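HAD hydrolase, family IA, variant 3 (Entamoeba histolytica, PDB 6W04) probably acts as a magnesium-dependent hydrolase of the haloacid dehalogenase superfamily, its substrate not established. Local coordinates at residues Leu18-Trp23 / Asp38-Leu43. Numbering follows the deposited sequence.
Sequences LHAFCW and DEFKLL
Phe40 reaches from helix 37-43 and lays one face of its ring against Ala20 of helix 16-31, a compact case of a large aromatic packing on a small residue. The methyl carbon Ala20 CB stands 3.6 Å from the Phe40 ring centroid and 18° off the ring normal, which makes this a CH-pi contact over the face. It is displaced toward the rim, so its shortest approach is to Phe40 CE2, at 3.5 Å. The backbone joins in: Ala20 CA lies 3.7 Å from Phe40 CE1. The small Ala20 side chain lets the ring approach the backbone of helix 16-31. Ala20 and Phe40 are also the pair with the nearest CA atoms, 7.0 Å apart. Phe40 CG lies anti to the backbone N (chi1 -175°), which carries the ring out toward helix 16-31. One turn on from Ala20, Trp23 adds a looser apolar touch: Trp23 CD1 lies at the edge of the Phe40 ring, near its plane, 4.4 Å from Phe40 CE1. The contact thus joins the first two helices of the helical cap that follows strand 3-7 of the Rossmann-like HAD core, and Trp23 continues the packing onto Ile52 and Ile55 of helix 48-56 and Lys72 of helix 62-82.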
ATOM      1  N   LEU A  18       2.559   3.893  12.584  1.00 25.21           N
ATOM      2  CA  LEU A  18       3.848   4.559  12.459  1.00 25.25           C
ATOM      3  C   LEU A  18       3.757   5.807  11.578  1.00 30.02           C
ATOM      4  O   LEU A  18       4.345   6.848  11.906  1.00 28.88           O
ATOM      5  CB  LEU A  18       4.883   3.575  11.900  1.00 27.28           C
ATOM      6  CG  LEU A  18       6.292   4.127  11.807  1.00 36.05           C
ATOM      7  CD1 LEU A  18       6.680   4.858  13.114  1.00 37.32           C
ATOM      8  CD2 LEU A  18       7.279   2.965  11.542  1.00 35.69           C
ATOM      9  N   HIS A  19       3.037   5.731  10.449  1.00 28.96           N
ATOM     10  CA  HIS A  19       2.818   6.945   9.651  1.00 24.03           C
ATOM     11  C   HIS A  19       2.136   8.027  10.478  1.00 26.11           C
ATOM     12  O   HIS A  19       2.507   9.202  10.396  1.00 26.75           O
ATOM     13  CB  HIS A  19       1.997   6.629   8.384  1.00 30.87           C
ATOM     14  CG  HIS A  19       2.769   5.879   7.345  1.00 24.36           C
ATOM     15  ND1 HIS A  19       3.788   6.461   6.615  1.00 28.33           N
ATOM     16  CD2 HIS A  19       2.707   4.587   6.942  1.00 26.29           C
ATOM     17  CE1 HIS A  19       4.311   5.559   5.798  1.00 30.59           C
ATOM     18  NE2 HIS A  19       3.679   4.412   5.983  1.00 29.38           N
ATOM     19  N   ALA A  20       1.136   7.648  11.287  1.00 26.33           N
ATOM     20  CA  ALA A  20       0.459   8.620  12.143  1.00 27.82           C
ATOM     21  C   ALA A  20       1.429   9.281  13.119  1.00 29.89           C
ATOM     22  O   ALA A  20       1.399  10.505  13.289  1.00 24.31           O
ATOM     23  CB  ALA A  20      -0.678   7.942  12.912  1.00 24.83           C
ATOM     24  N   PHE A  21       2.308   8.487  13.757  1.00 27.74           N
ATOM     25  CA  PHE A  21       3.312   9.046  14.669  1.00 29.77           C
ATOM     26  C   PHE A  21       4.213  10.036  13.963  1.00 30.49           C
ATOM     27  O   PHE A  21       4.569  11.069  14.536  1.00 26.35           O
ATOM     28  CB  PHE A  21       4.231   7.968  15.256  1.00 28.02           C
ATOM     29  CG  PHE A  21       3.543   6.925  16.042  1.00 29.75           C
ATOM     30  CD1 PHE A  21       2.278   7.132  16.554  1.00 29.29           C
ATOM     31  CD2 PHE A  21       4.182   5.711  16.274  1.00 31.48           C
ATOM     32  CE1 PHE A  21       1.646   6.145  17.291  1.00 38.70           C
ATOM     33  CE2 PHE A  21       3.562   4.728  17.002  1.00 32.28           C
ATOM     34  CZ  PHE A  21       2.293   4.943  17.513  1.00 36.46           C
ATOM     35  N   CYS A  22       4.681   9.682  12.759  1.00 25.87           N
ATOM     36  CA  CYS A  22       5.586  10.563  12.028  1.00 23.85           C
ATOM     37  C   CYS A  22       4.901  11.860  11.635  1.00 24.53           C
ATOM     38  O   CYS A  22       5.508  12.931  11.732  1.00 26.51           O
ATOM     39  CB  CYS A  22       6.137   9.878  10.783  1.00 26.59           C
ATOM     40  SG  CYS A  22       7.153   8.479  11.215  1.00 33.75           S
ATOM     41  N   TRP A  23       3.637  11.800  11.210  1.00 21.58           N
ATOM     42  CA  TRP A  23       2.976  13.067  10.893  1.00 22.10           C
ATOM     43  C   TRP A  23       2.685  13.871  12.151  1.00 21.24           C
ATOM     44  O   TRP A  23       2.666  15.107  12.102  1.00 25.06           O
ATOM     45  CB  TRP A  23       1.666  12.850  10.108  1.00 22.28           C
ATOM     46  CG  TRP A  23       1.936  12.606   8.655  1.00 24.29           C
ATOM     47  CD1 TRP A  23       1.691  11.459   7.948  1.00 26.92           C
ATOM     48  CD2 TRP A  23       2.524  13.532   7.737  1.00 23.97           C
ATOM     49  NE1 TRP A  23       2.080  11.625   6.630  1.00 24.42           N
ATOM     50  CE2 TRP A  23       2.604  12.888   6.483  1.00 23.92           C
ATOM     51  CE3 TRP A  23       3.024  14.841   7.863  1.00 29.63           C
ATOM     52  CZ2 TRP A  23       3.151  13.508   5.358  1.00 21.88           C
ATOM     53  CZ3 TRP A  23       3.566  15.456   6.749  1.00 23.32           C
ATOM     54  CH2 TRP A  23       3.634  14.791   5.511  1.00 24.21           C
ATOM     55  N   ASP A  38      -8.335  13.189  16.205  1.00 53.75           N
ATOM     56  CA  ASP A  38      -9.400  13.587  15.289  1.00 52.94           C
ATOM     57  C   ASP A  38      -8.836  14.204  14.016  1.00 48.43           C
ATOM     58  O   ASP A  38      -9.341  13.930  12.921  1.00 47.86           O
ATOM     59  CB  ASP A  38     -10.359  14.561  15.971  1.00 52.04           C
ATOM     60  CG  ASP A  38     -11.186  13.902  17.086  1.00 65.49           C
ATOM     61  OD1 ASP A  38     -11.489  12.687  17.001  1.00 68.60           O
ATOM     62  OD2 ASP A  38     -11.532  14.611  18.055  1.00 64.95           O
ATOM     63  N   GLU A  39      -7.802  15.051  14.128  1.00 43.04           N
ATOM     64  CA  GLU A  39      -7.169  15.563  12.912  1.00 39.86           C
ATOM     65  C   GLU A  39      -6.672  14.421  12.045  1.00 39.23           C
ATOM     66  O   GLU A  39      -6.952  14.379  10.844  1.00 39.49           O
ATOM     67  CB  GLU A  39      -6.013  16.513  13.242  1.00 36.94           C
ATOM     68  CG  GLU A  39      -6.457  17.922  13.606  1.00 45.42           C
ATOM     69  CD  GLU A  39      -5.282  18.812  13.925  1.00 44.18           C
ATOM     70  OE1 GLU A  39      -4.614  18.550  14.948  1.00 38.86           O
ATOM     71  OE2 GLU A  39      -5.014  19.760  13.144  1.00 43.30           O
ATOM     72  N   PHE A  40      -5.948  13.458  12.638  1.00 36.77           N
ATOM     73  CA  PHE A  40      -5.359  12.434  11.787  1.00 40.47           C
ATOM     74  C   PHE A  40      -6.422  11.535  11.162  1.00 36.59           C
ATOM     75  O   PHE A  40      -6.245  11.086  10.022  1.00 40.72           O
ATOM     76  CB  PHE A  40      -4.323  11.584  12.537  1.00 40.76           C
ATOM     77  CG  PHE A  40      -3.622  10.605  11.634  1.00 32.26           C
ATOM     78  CD1 PHE A  40      -2.645  11.042  10.750  1.00 41.96           C
ATOM     79  CD2 PHE A  40      -3.996   9.271  11.615  1.00 40.01           C
ATOM     80  CE1 PHE A  40      -2.033  10.161   9.882  1.00 41.57           C
ATOM     81  CE2 PHE A  40      -3.388   8.376  10.760  1.00 43.08           C
ATOM     82  CZ  PHE A  40      -2.407   8.821   9.890  1.00 41.06           C
ATOM     83  N   LYS A  41      -7.525  11.271  11.870  1.00 38.56           N
ATOM     84  CA  LYS A  41      -8.621  10.522  11.258  1.00 42.30           C
ATOM     85  C   LYS A  41      -9.166  11.253  10.035  1.00 49.89           C
ATOM     86  O   LYS A  41      -9.444  10.632   9.003  1.00 49.60           O
ATOM     87  CB  LYS A  41      -9.739  10.269  12.283  1.00 47.87           C
ATOM     88  N   LEU A  42      -9.321  12.573  10.135  1.00 51.33           N
ATOM     89  CA  LEU A  42      -9.762  13.366   8.993  1.00 56.94           C
ATOM     90  C   LEU A  42      -8.758  13.298   7.839  1.00 52.48           C
ATOM     91  O   LEU A  42      -9.142  13.223   6.666  1.00 43.89           O
ATOM     92  CB  LEU A  42      -9.967  14.813   9.440  1.00 57.99           C
ATOM     93  CG  LEU A  42     -10.303  15.858   8.374  1.00 67.70           C
ATOM     94  CD1 LEU A  42     -11.811  15.923   8.148  1.00 74.44           C
ATOM     95  CD2 LEU A  42      -9.721  17.229   8.737  1.00 61.44           C
ATOM     96  N   LEU A  43      -7.467  13.299   8.152  1.00 32.68           N
ATOM     97  CA  LEU A  43      -6.456  13.485   7.124  1.00 33.40           C
ATOM     98  C   LEU A  43      -5.945  12.180   6.540  1.00 37.39           C
ATOM     99  O   LEU A  43      -5.380  12.202   5.440  1.00 32.62           O
ATOM    100  CB  LEU A  43      -5.267  14.273   7.691  1.00 34.59           C
ATOM    101  CG  LEU A  43      -5.572  15.676   8.245  1.00 34.29           C
ATOM    102  CD1 LEU A  43      -4.403  16.164   9.087  1.00 27.04           C
ATOM    103  CD2 LEU A  43      -5.825  16.634   7.105  1.00 36.39           C
TER